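Local coordinates for regulatory protein (Pseudomonas aeruginosa, PDB 5J2Y), which represses quorum-sensing and virulence genes of Pseudomonas aeruginosa by binding promoter DNA through a helix-turn-helix fold, at residues A18-T21 with S26-T29; T21-S26 with I66-L71; T29-F34 with S42-G47. One frame throughout, in Å; residues are numbered along the deposited sequence.

Interaction 1 of 3, residues A18-T21 with S26-T29; sequences ATRT and SQET. With nucleotides of chain C.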
loop_
_atom_site.group_PDB
_atom_site.type_symbol
_atom_site.label_atom_id
_atom_site.label_comp_id
_atom_site.label_asym_id
_atom_site.label_seq_id
_atom_site.Cartn_x
_atom_site.Cartn_y
_atom_site.Cartn_z
ATOM N N ALA A 18 -4.510 -7.965 -1.686
ATOM C CA ALA A 18 -4.237 -9.167 -2.484
ATOM C C ALA A 18 -2.768 -9.302 -2.885
ATOM O O ALA A 18 -2.231 -10.394 -2.924
ATOM C CB ALA A 18 -5.109 -9.160 -3.723
ATOM N N THR A 19 -2.123 -8.190 -3.227
ATOM C CA THR A 19 -0.695 -8.205 -3.575
ATOM C C THR A 19 0.097 -8.695 -2.374
ATOM O O THR A 19 0.849 -9.661 -2.452
ATOM C CB THR A 19 -0.201 -6.791 -3.940
ATOM O OG1 THR A 19 -0.980 -6.272 -5.018
ATOM C CG2 THR A 19 1.269 -6.798 -4.344
ATOM N N ARG A 20 -0.116 -8.003 -1.266
ATOM C CA ARG A 20 0.575 -8.231 0.019
ATOM C C ARG A 20 0.430 -9.667 0.473
ATOM O O ARG A 20 1.400 -10.293 0.857
ATOM C CB ARG A 20 -0.020 -7.274 1.090
ATOM C CG ARG A 20 0.272 -7.619 2.537
ATOM C CD ARG A 20 -0.328 -6.612 3.513
ATOM N NE ARG A 20 -1.706 -6.869 3.945
ATOM C CZ ARG A 20 -2.105 -7.902 4.722
ATOM N NH1 ARG A 20 -1.267 -8.864 5.080
ATOM N NH2 ARG A 20 -3.372 -7.991 5.136
ATOM N N THR A 21 -0.812 -10.142 0.492
ATOM C CA THR A 21 -1.162 -11.548 0.776
ATOM C C THR A 21 -0.374 -12.511 -0.125
ATOM O O THR A 21 0.276 -13.449 0.347
ATOM C CB THR A 21 -2.687 -11.708 0.606
ATOM O OG1 THR A 21 -3.349 -11.007 1.664
ATOM C CG2 THR A 21 -3.154 -13.165 0.610
ATOM N N SER A 26 3.322 -9.245 6.081
ATOM C CA SER A 26 2.489 -8.632 7.071
ATOM C C SER A 26 2.034 -7.201 6.631
ATOM O O SER A 26 2.669 -6.547 5.808
ATOM C CB SER A 26 3.243 -8.543 8.398
ATOM O OG SER A 26 4.381 -7.699 8.272
ATOM N N GLN A 27 0.957 -6.718 7.241
ATOM C CA GLN A 27 0.547 -5.334 7.117
ATOM C C GLN A 27 1.680 -4.385 7.498
ATOM O O GLN A 27 1.917 -3.425 6.808
ATOM C CB GLN A 27 -0.670 -5.050 8.003
ATOM C CG GLN A 27 -1.933 -5.712 7.493
ATOM C CD GLN A 27 -3.104 -5.421 8.393
ATOM O OE1 GLN A 27 -2.924 -4.985 9.519
ATOM N NE2 GLN A 27 -4.312 -5.636 7.885
ATOM N N GLU A 28 2.390 -4.684 8.579
ATOM C CA GLU A 28 3.491 -3.826 9.031
ATOM C C GLU A 28 4.521 -3.708 7.937
ATOM O O GLU A 28 4.984 -2.604 7.634
ATOM C CB GLU A 28 4.143 -4.414 10.291
ATOM C CG GLU A 28 5.395 -3.703 10.855
ATOM C CD GLU A 28 5.236 -2.201 11.108
ATOM O OE1 GLU A 28 4.123 -1.759 11.477
ATOM O OE2 GLU A 28 6.247 -1.461 10.952
ATOM N N THR A 29 4.880 -4.862 7.358
ATOM C CA THR A 29 5.966 -4.931 6.386
ATOM C C THR A 29 5.535 -4.139 5.147
ATOM O O THR A 29 6.222 -3.272 4.680
ATOM C CB THR A 29 6.302 -6.407 6.016
ATOM O OG1 THR A 29 6.874 -7.096 7.145
ATOM C CG2 THR A 29 7.294 -6.473 4.904
ATOM P P DT C 7 -1.391 -9.587 9.029
ATOM O OP1 DT C 7 -1.863 -10.128 7.731
ATOM O OP2 DT C 7 -0.374 -8.491 9.044
ATOM O "O5'" DT C 7 -2.645 -9.144 9.884
ATOM C "C5'" DT C 7 -3.780 -9.999 10.009
ATOM C "C4'" DT C 7 -4.838 -9.338 10.863
ATOM O "O4'" DT C 7 -4.336 -9.106 12.198
ATOM C "C3'" DT C 7 -5.360 -7.987 10.371
ATOM O "O3'" DT C 7 -6.777 -8.122 10.405
ATOM C "C2'" DT C 7 -4.866 -6.995 11.412
ATOM C "C1'" DT C 7 -4.814 -7.850 12.652
ATOM N N1 DT C 7 -3.906 -7.390 13.715
ATOM C C2 DT C 7 -4.421 -7.272 14.980
ATOM O O2 DT C 7 -5.599 -7.449 15.236
ATOM N N3 DT C 7 -3.507 -6.914 15.938
ATOM C C4 DT C 7 -2.158 -6.672 15.755
ATOM O O4 DT C 7 -1.457 -6.356 16.711
ATOM C C5 DT C 7 -1.683 -6.831 14.404
ATOM C C7 DT C 7 -0.239 -6.579 14.109
ATOM C C6 DT C 7 -2.565 -7.196 13.466
#
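The flat guanidinium of R20 carries Q27 CG over the centre of one face, with R20 CZ and Q27 CG 3.5 Å apart, while OP1 of DT7 of chain C lies at its edge, near the plane. This is the entry to the helix-turn-helix: helix 9-22 sends R20 across to the start of helix 27-32, and both meet the DNA backbone at one phosphate. R20 NH1 gives OP1 of DT7 of chain C a bent hydrogen bond of 3.0 Å (140°) and also hydrogen-bonds E25 O, and R20 NE forms a salt bridge with E45 OE2. A planar group with donors on several sides suits a spot shared by phosphate, carbonyl and carboxylate. CG of R20 stands anti to the backbone N (chi1 163°), and the bend at chi3 turns the planar end toward the phosphate. Q27 runs out extended beyond CG, its bridging amide turned 79° from the guanidinium; OE1 accepts from Q38, and NE2 bonds both E45 and another DNA phosphate. A nearly straight bond of 2.9 Å joins the Q27 backbone N to OP2 of DT7 of chain C.

Interaction 2 of 3, residues T21-S26 with I66-L71; sequences TARRES and ITDRQL. With nucleotides of chain C.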
loop_
_atom_site.group_PDB
_atom_site.type_symbol
_atom_site.label_atom_id
_atom_site.label_comp_id
_atom_site.label_asym_id
_atom_site.label_seq_id
_atom_site.Cartn_x
_atom_site.Cartn_y
_atom_site.Cartn_z
ATOM N N THR A 21 -0.812 -10.142 0.492
ATOM C CA THR A 21 -1.162 -11.548 0.776
ATOM C C THR A 21 -0.374 -12.511 -0.125
ATOM O O THR A 21 0.276 -13.449 0.347
ATOM C CB THR A 21 -2.687 -11.708 0.606
ATOM O OG1 THR A 21 -3.349 -11.007 1.664
ATOM C CG2 THR A 21 -3.154 -13.165 0.610
ATOM N N ALA A 22 -0.396 -12.238 -1.423
ATOM C CA ALA A 22 0.313 -13.077 -2.387
ATOM C C ALA A 22 1.798 -13.090 -2.173
ATOM O O ALA A 22 2.448 -14.050 -2.552
ATOM C CB ALA A 22 -0.002 -12.651 -3.821
ATOM N N ARG A 23 2.349 -12.031 -1.576
ATOM C CA ARG A 23 3.790 -11.976 -1.279
ATOM C C ARG A 23 4.095 -12.446 0.137
ATOM O O ARG A 23 5.260 -12.423 0.584
ATOM C CB ARG A 23 4.312 -10.568 -1.492
ATOM C CG ARG A 23 4.186 -10.121 -2.928
ATOM C CD ARG A 23 4.390 -8.634 -2.997
ATOM N NE ARG A 23 5.758 -8.335 -2.598
ATOM C CZ ARG A 23 6.195 -7.127 -2.328
ATOM N NH1 ARG A 23 7.461 -6.955 -1.984
ATOM N NH2 ARG A 23 5.343 -6.114 -2.381
ATOM N N ARG A 24 3.046 -12.901 0.815
ATOM C CA ARG A 24 3.114 -13.373 2.174
ATOM C C ARG A 24 3.793 -12.313 3.061
ATOM O O ARG A 24 4.710 -12.612 3.779
ATOM C CB ARG A 24 3.825 -14.736 2.216
ATOM C CG ARG A 24 3.172 -15.835 1.360
ATOM N N GLU A 25 3.315 -11.073 2.992
ATOM C CA GLU A 25 3.840 -9.979 3.829
ATOM C C GLU A 25 2.834 -9.531 4.886
ATOM O O GLU A 25 1.637 -9.426 4.618
ATOM C CB GLU A 25 4.255 -8.776 2.978
ATOM C CG GLU A 25 5.394 -9.053 2.023
ATOM C CD GLU A 25 5.819 -7.826 1.230
ATOM O OE1 GLU A 25 5.079 -6.814 1.204
ATOM O OE2 GLU A 25 6.899 -7.877 0.598
ATOM N N SER A 26 3.322 -9.245 6.081
ATOM C CA SER A 26 2.489 -8.632 7.071
ATOM C C SER A 26 2.034 -7.201 6.631
ATOM O O SER A 26 2.669 -6.547 5.808
ATOM C CB SER A 26 3.243 -8.543 8.398
ATOM O OG SER A 26 4.381 -7.699 8.272
ATOM N N ILE A 66 7.135 2.079 -9.189
ATOM C CA ILE A 66 7.918 2.394 -8.003
ATOM C C ILE A 66 8.334 1.085 -7.394
ATOM O O ILE A 66 7.460 0.241 -7.141
ATOM C CB ILE A 66 7.060 3.064 -6.916
ATOM C CG1 ILE A 66 6.744 4.484 -7.303
ATOM C CG2 ILE A 66 7.727 3.034 -5.542
ATOM C CD1 ILE A 66 5.643 5.099 -6.460
ATOM N N THR A 67 9.630 0.942 -7.096
ATOM C CA THR A 67 10.180 -0.328 -6.629
ATOM C C THR A 67 10.466 -0.315 -5.126
ATOM O O THR A 67 10.708 0.732 -4.527
ATOM C CB THR A 67 11.536 -0.694 -7.277
ATOM O OG1 THR A 67 12.536 0.208 -6.800
ATOM C CG2 THR A 67 11.490 -0.638 -8.811
ATOM N N ASP A 68 10.451 -1.504 -4.535
ATOM C CA ASP A 68 10.762 -1.676 -3.139
ATOM C C ASP A 68 12.076 -1.002 -2.856
ATOM O O ASP A 68 12.248 -0.438 -1.789
ATOM C CB ASP A 68 10.872 -3.161 -2.796
ATOM C CG ASP A 68 9.510 -3.843 -2.653
ATOM O OD1 ASP A 68 8.462 -3.165 -2.593
ATOM O OD2 ASP A 68 9.477 -5.080 -2.565
ATOM N N ARG A 69 13.018 -1.064 -3.803
ATOM C CA ARG A 69 14.369 -0.544 -3.544
ATOM C C ARG A 69 14.375 0.980 -3.502
ATOM O O ARG A 69 14.971 1.603 -2.617
ATOM C CB ARG A 69 15.411 -1.050 -4.577
ATOM C CG ARG A 69 16.789 -0.422 -4.327
ATOM C CD ARG A 69 17.777 -0.707 -5.427
ATOM N NE ARG A 69 18.322 -2.049 -5.336
ATOM C CZ ARG A 69 19.553 -2.368 -4.962
ATOM N NH1 ARG A 69 20.430 -1.448 -4.596
ATOM N NH2 ARG A 69 19.887 -3.651 -4.931
ATOM N N GLN A 70 13.737 1.575 -4.491
ATOM C CA GLN A 70 13.451 2.990 -4.430
ATOM C C GLN A 70 12.839 3.408 -3.080
ATOM O O GLN A 70 13.250 4.372 -2.498
ATOM C CB GLN A 70 12.486 3.349 -5.532
ATOM C CG GLN A 70 13.125 3.427 -6.889
ATOM C CD GLN A 70 12.077 3.861 -7.894
ATOM O OE1 GLN A 70 11.022 3.219 -8.011
ATOM N NE2 GLN A 70 12.320 4.983 -8.572
ATOM N N LEU A 71 11.863 2.676 -2.571
ATOM C CA LEU A 71 11.226 3.091 -1.287
ATOM C C LEU A 71 12.218 2.947 -0.138
ATOM O O LEU A 71 12.361 3.859 0.641
ATOM C CB LEU A 71 9.928 2.326 -1.014
ATOM C CG LEU A 71 8.867 2.649 -2.066
ATOM C CD1 LEU A 71 7.721 1.654 -2.084
ATOM C CD2 LEU A 71 8.296 4.023 -1.787
ATOM P P DT C 7 -1.391 -9.587 9.029
ATOM O OP1 DT C 7 -1.863 -10.128 7.731
ATOM O OP2 DT C 7 -0.374 -8.491 9.044
ATOM O "O5'" DT C 7 -2.645 -9.144 9.884
ATOM C "C5'" DT C 7 -3.780 -9.999 10.009
ATOM C "C4'" DT C 7 -4.838 -9.338 10.863
ATOM O "O4'" DT C 7 -4.336 -9.106 12.198
ATOM C "C3'" DT C 7 -5.360 -7.987 10.371
ATOM O "O3'" DT C 7 -6.777 -8.122 10.405
ATOM C "C2'" DT C 7 -4.866 -6.995 11.412
ATOM C "C1'" DT C 7 -4.814 -7.850 12.652
ATOM N N1 DT C 7 -3.906 -7.390 13.715
ATOM C C2 DT C 7 -4.421 -7.272 14.980
ATOM O O2 DT C 7 -5.599 -7.449 15.236
ATOM N N3 DT C 7 -3.507 -6.914 15.938
ATOM C C4 DT C 7 -2.158 -6.672 15.755
ATOM O O4 DT C 7 -1.457 -6.356 16.711
ATOM C C5 DT C 7 -1.683 -6.831 14.404
ATOM C C7 DT C 7 -0.239 -6.579 14.109
ATOM C C6 DT C 7 -2.565 -7.196 13.466
#
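R23 and D68 reach toward each other from opposite directions and meet in a salt bridge, R23 NH1 to D68 OD2 at 2.8 Å. The oxygen lies at the guanidinium edge, near its plane, and the guanidinium and carboxylate planes are only 22° apart, yet the N-H points poorly (128°), making the hydrogen bond a weak one. R23 is modelled in two conformers, so this description holds for one of them. Its chain bends at chi3 (65°), which swings the guanidinium over E25. There the E25 carboxyl carbon, CD, sits 3.6 Å above the centre of the R23 guanidinium face, and OE2 is 2.8 Å from NH1 but well out of plane, so the attraction is of charge alone. R23 NH1 thus bridges two acids whose nearest oxygens, E25 OE2 and D68 OD2, stand 4.9 Å apart and would otherwise probably repel each other.

In the next shell, Y61 OH bonds both R23 NH2 and D68 OD1, placing arginine and aspartate on a common hydroxyl, while E25 OE1 pairs with R33. Helix 9-22 ends in a Schellman motif, with R24 at positive phi and its N bonded to T21 O at 2.9 Å, and this turn presents R23 and E25 on the same side. Across the gap, D68 opens helix 68-75, where an acid is probably favoured by the helix dipole. Just before it T67 is the N-cap: its OG1 accepts from Q70 N at 2.9 Å, and T67 N gives a bond of 2.8 Å to Q70 OE1, on a lone pair in the carbonyl plane. A capping box thus starts the helix that carries D68, one member of a surface salt-bridge network of R23, E25 and D68, which ties the C-terminal helix to the turn after helix 9-22.

Interaction 3 of 3, residues T29-F34 with S42-G47; sequences TFWSRF and SRFENG. With nucleotides of chain C.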
loop_
_atom_site.group_PDB
_atom_site.type_symbol
_atom_site.label_atom_id
_atom_site.label_comp_id
_atom_site.label_asym_id
_atom_site.label_seq_id
_atom_site.Cartn_x
_atom_site.Cartn_y
_atom_site.Cartn_z
ATOM N N THR A 29 4.880 -4.862 7.358
ATOM C CA THR A 29 5.966 -4.931 6.386
ATOM C C THR A 29 5.535 -4.139 5.147
ATOM O O THR A 29 6.222 -3.272 4.680
ATOM C CB THR A 29 6.302 -6.407 6.016
ATOM O OG1 THR A 29 6.874 -7.096 7.145
ATOM C CG2 THR A 29 7.294 -6.473 4.904
ATOM N N PHE A 30 4.338 -4.413 4.674
ATOM C CA PHE A 30 3.852 -3.842 3.435
ATOM C C PHE A 30 3.570 -2.337 3.552
ATOM O O PHE A 30 4.086 -1.508 2.764
ATOM C CB PHE A 30 2.599 -4.585 3.028
ATOM C CG PHE A 30 1.998 -4.090 1.742
ATOM C CD1 PHE A 30 2.459 -4.548 0.509
ATOM C CD2 PHE A 30 0.975 -3.211 1.770
ATOM C CE1 PHE A 30 1.891 -4.120 -0.656
ATOM C CE2 PHE A 30 0.409 -2.767 0.617
ATOM C CZ PHE A 30 0.870 -3.200 -0.606
ATOM N N TRP A 31 2.818 -1.954 4.572
ATOM C CA TRP A 31 2.405 -0.559 4.662
ATOM C C TRP A 31 3.505 0.415 5.086
ATOM O O TRP A 31 3.479 1.590 4.707
ATOM C CB TRP A 31 1.217 -0.441 5.551
ATOM C CG TRP A 31 0.072 -0.987 4.922
ATOM C CD1 TRP A 31 -0.481 -2.223 5.140
ATOM C CD2 TRP A 31 -0.724 -0.355 3.918
ATOM N NE1 TRP A 31 -1.583 -2.401 4.326
ATOM C CE2 TRP A 31 -1.760 -1.260 3.581
ATOM C CE3 TRP A 31 -0.663 0.892 3.271
ATOM C CZ2 TRP A 31 -2.730 -0.959 2.660
ATOM C CZ3 TRP A 31 -1.600 1.189 2.340
ATOM C CH2 TRP A 31 -2.643 0.257 2.030
ATOM N N SER A 32 4.506 -0.097 5.792
ATOM C CA SER A 32 5.558 0.768 6.285
ATOM C C SER A 32 6.514 1.218 5.199
ATOM O O SER A 32 7.191 2.214 5.390
ATOM C CB SER A 32 6.304 0.134 7.484
ATOM O OG SER A 32 6.902 -1.087 7.110
ATOM N N ARG A 33 6.559 0.531 4.050
ATOM C CA ARG A 33 7.357 1.031 2.893
ATOM C C ARG A 33 6.912 2.398 2.458
ATOM O O ARG A 33 7.685 3.100 1.815
ATOM C CB ARG A 33 7.230 0.143 1.654
ATOM C CG ARG A 33 7.640 -1.283 1.877
ATOM C CD ARG A 33 7.974 -1.973 0.573
ATOM N NE ARG A 33 8.562 -3.279 0.894
ATOM C CZ ARG A 33 7.879 -4.429 0.927
ATOM N NH1 ARG A 33 6.600 -4.471 0.585
ATOM N NH2 ARG A 33 8.489 -5.556 1.267
ATOM N N PHE A 34 5.638 2.722 2.742
ATOM C CA PHE A 34 5.022 4.006 2.405
ATOM C C PHE A 34 4.965 4.970 3.607
ATOM O O PHE A 34 4.450 6.064 3.494
ATOM C CB PHE A 34 3.583 3.788 1.861
ATOM C CG PHE A 34 3.500 2.776 0.745
ATOM C CD1 PHE A 34 3.909 3.102 -0.537
ATOM C CD2 PHE A 34 2.983 1.512 0.969
ATOM C CE1 PHE A 34 3.837 2.185 -1.555
ATOM C CE2 PHE A 34 2.935 0.576 -0.043
ATOM C CZ PHE A 34 3.353 0.926 -1.315
ATOM N N SER A 42 -4.654 -1.505 8.234
ATOM C CA SER A 42 -5.807 -2.381 8.534
ATOM C C SER A 42 -7.102 -1.691 8.197
ATOM O O SER A 42 -8.011 -2.284 7.606
ATOM C CB SER A 42 -5.865 -2.758 10.015
ATOM O OG SER A 42 -7.114 -3.402 10.340
ATOM N N ARG A 43 -7.213 -0.439 8.593
ATOM C CA ARG A 43 -8.457 0.291 8.309
ATOM C C ARG A 43 -8.651 0.495 6.805
ATOM O O ARG A 43 -9.767 0.359 6.313
ATOM C CB ARG A 43 -8.496 1.588 9.061
ATOM C CG ARG A 43 -8.491 1.376 10.572
ATOM C CD ARG A 43 -8.677 2.667 11.383
ATOM N NE ARG A 43 -9.654 2.505 12.485
ATOM C CZ ARG A 43 -9.384 2.572 13.790
ATOM N NH1 ARG A 43 -8.156 2.807 14.228
ATOM N NH2 ARG A 43 -10.363 2.420 14.678
ATOM N N PHE A 44 -7.574 0.741 6.051
ATOM C CA PHE A 44 -7.710 0.880 4.565
ATOM C C PHE A 44 -8.175 -0.424 3.885
ATOM O O PHE A 44 -9.038 -0.422 3.050
ATOM C CB PHE A 44 -6.378 1.314 3.922
ATOM C CG PHE A 44 -5.925 2.704 4.299
ATOM C CD1 PHE A 44 -6.830 3.706 4.602
ATOM C CD2 PHE A 44 -4.595 3.026 4.245
ATOM C CE1 PHE A 44 -6.401 4.988 4.895
ATOM C CE2 PHE A 44 -4.151 4.316 4.489
ATOM C CZ PHE A 44 -5.051 5.302 4.834
ATOM N N GLU A 45 -7.549 -1.528 4.251
ATOM C CA GLU A 45 -7.870 -2.852 3.708
ATOM C C GLU A 45 -9.306 -3.323 4.010
ATOM O O GLU A 45 -9.766 -4.298 3.425
ATOM C CB GLU A 45 -6.894 -3.894 4.234
ATOM C CG GLU A 45 -5.520 -3.793 3.658
ATOM C CD GLU A 45 -4.555 -4.839 4.173
ATOM O OE1 GLU A 45 -5.014 -5.789 4.855
ATOM O OE2 GLU A 45 -3.334 -4.710 3.886
ATOM N N ASN A 46 -9.965 -2.644 4.938
ATOM C CA ASN A 46 -11.326 -2.932 5.321
ATOM C C ASN A 46 -12.268 -1.803 4.977
ATOM O O ASN A 46 -13.368 -1.705 5.519
ATOM C CB ASN A 46 -11.367 -3.283 6.809
ATOM C CG ASN A 46 -10.907 -4.702 7.059
ATOM O OD1 ASN A 46 -11.677 -5.629 6.873
ATOM N ND2 ASN A 46 -9.637 -4.885 7.414
ATOM N N GLY A 47 -11.820 -0.943 4.063
ATOM C CA GLY A 47 -12.698 -0.018 3.370
ATOM C C GLY A 47 -12.868 1.347 3.972
ATOM O O GLY A 47 -13.824 2.034 3.650
ATOM P P DA C 8 -7.718 -6.962 9.881
ATOM O OP1 DA C 8 -8.742 -7.583 9.029
ATOM O OP2 DA C 8 -6.872 -5.870 9.351
ATOM O "O5'" DA C 8 -8.406 -6.422 11.215
ATOM C "C5'" DA C 8 -8.714 -7.327 12.275
ATOM C "C4'" DA C 8 -9.463 -6.653 13.401
ATOM O "O4'" DA C 8 -8.530 -6.220 14.411
ATOM C "C3'" DA C 8 -10.291 -5.420 13.066
ATOM O "O3'" DA C 8 -11.388 -5.501 13.984
ATOM C "C2'" DA C 8 -9.334 -4.271 13.356
ATOM C "C1'" DA C 8 -8.530 -4.804 14.536
ATOM N N9 DA C 8 -7.137 -4.394 14.591
ATOM C C8 DA C 8 -6.224 -4.359 13.567
ATOM N N7 DA C 8 -5.015 -4.027 13.949
ATOM C C5 DA C 8 -5.135 -3.859 15.321
ATOM C C6 DA C 8 -4.209 -3.508 16.313
ATOM N N6 DA C 8 -2.921 -3.255 16.070
ATOM N N1 DA C 8 -4.656 -3.418 17.584
ATOM C C2 DA C 8 -5.943 -3.672 17.830
ATOM N N3 DA C 8 -6.909 -4.017 16.984
ATOM C C4 DA C 8 -6.433 -4.098 15.732
ATOM P P DG C 10 -14.299 0.103 18.294
ATOM O OP1 DG C 10 -15.562 -0.640 18.345
ATOM O OP2 DG C 10 -14.094 1.076 17.190
ATOM O "O5'" DG C 10 -14.055 0.884 19.657
ATOM C "C5'" DG C 10 -13.567 0.199 20.820
ATOM C "C4'" DG C 10 -12.863 1.152 21.759
ATOM O "O4'" DG C 10 -11.472 1.281 21.381
ATOM C "C3'" DG C 10 -13.410 2.578 21.835
ATOM O "O3'" DG C 10 -13.225 2.987 23.194
ATOM C "C2'" DG C 10 -12.502 3.349 20.894
ATOM C "C1'" DG C 10 -11.167 2.624 21.036
ATOM N N9 DG C 10 -10.374 2.588 19.814
ATOM C C8 DG C 10 -10.826 2.291 18.551
ATOM N N7 DG C 10 -9.879 2.315 17.653
ATOM C C5 DG C 10 -8.736 2.641 18.366
ATOM C C6 DG C 10 -7.396 2.813 17.928
ATOM O O6 DG C 10 -6.937 2.709 16.783
ATOM N N1 DG C 10 -6.550 3.131 18.984
ATOM C C2 DG C 10 -6.945 3.287 20.292
ATOM N N2 DG C 10 -5.984 3.602 21.166
ATOM N N3 DG C 10 -8.188 3.131 20.710
ATOM C C4 DG C 10 -9.023 2.805 19.703
ATOM P P DT C 9 -12.610 -4.459 13.914
ATOM O OP1 DT C 9 -13.852 -5.179 14.285
ATOM O OP2 DT C 9 -12.540 -3.753 12.614
ATOM O "O5'" DT C 9 -12.283 -3.442 15.094
ATOM C "C5'" DT C 9 -12.193 -3.923 16.443
ATOM C "C4'" DT C 9 -11.882 -2.791 17.394
ATOM O "O4'" DT C 9 -10.456 -2.555 17.428
ATOM C "C3'" DT C 9 -12.536 -1.444 17.071
ATOM O "O3'" DT C 9 -13.100 -0.958 18.293
ATOM C "C2'" DT C 9 -11.375 -0.575 16.610
ATOM C "C1'" DT C 9 -10.226 -1.156 17.412
ATOM N N1 DT C 9 -8.879 -0.931 16.873
ATOM C C2 DT C 9 -7.875 -0.677 17.776
ATOM O O2 DT C 9 -8.066 -0.613 18.976
ATOM N N3 DT C 9 -6.636 -0.489 17.218
ATOM C C4 DT C 9 -6.306 -0.558 15.882
ATOM O O4 DT C 9 -5.143 -0.390 15.533
ATOM C C5 DT C 9 -7.406 -0.837 14.988
ATOM C C7 DT C 9 -7.146 -0.913 13.518
ATOM C C6 DT C 9 -8.625 -1.001 15.522
#
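Helices 27-32 and 38-45 lie well apart here, W31 CA and S42 CA being the nearest pair at 9.3 Å, and the large W31 side chain spans the distance to E45 and F44. E45, extended beyond CG (chi2 -179°), brings OE2 to W31 NE1 for a nearly straight hydrogen bond of 2.9 Å (170°), in the indole plane but above that of the carboxylate. The same OE2 takes a salt bridge from R20, probably balancing the charge of this buried acid. W31 CZ3 meets F44 CD2 at 4.0 Å near the plane of the phenyl ring; the rings are set obliquely, planes 57° apart, while F30 CD2 lies over one indole face, offset toward its rim. Helix 38-45 is the recognition helix of the helix-turn-helix, and its other flank grips the DNA. R43 reads DG10 of chain C with two donors, NH1 to O6 at 2.8 Å and NH2 to N7 at 3.0 Å, one guanidinium face lying over DT9 of chain C. On the phosphate of DA8 of chain C, S42 OG bonds OP2 at 2.7 Å, and N46 ND2 bonds OP1 as well as S42 O. At positive phi, G47 closes the helix in a Schellman motif.

From the N terminus, helix 9-22 leads into interaction 1, which closes the short turn after that helix (residues 22-25 between the segments) against the start of helix 27-32. Interaction 2 sets out from the same turn, so the two cross, but it spans some forty residues to helix 68-75. Interaction 3 follows on from interaction 1 along helix 27-32 and closes the turn to helix 38-45, nested inside the long loop of interaction 2. E45 couples interactions 1 and 3 through R20 and Q27, and R33 joins interactions 3 and 2 through E25 and, more weakly, D68. Interactions 1 and 3 thus hold the DNA-binding helices together, while interaction 2 attaches the C-terminal helix.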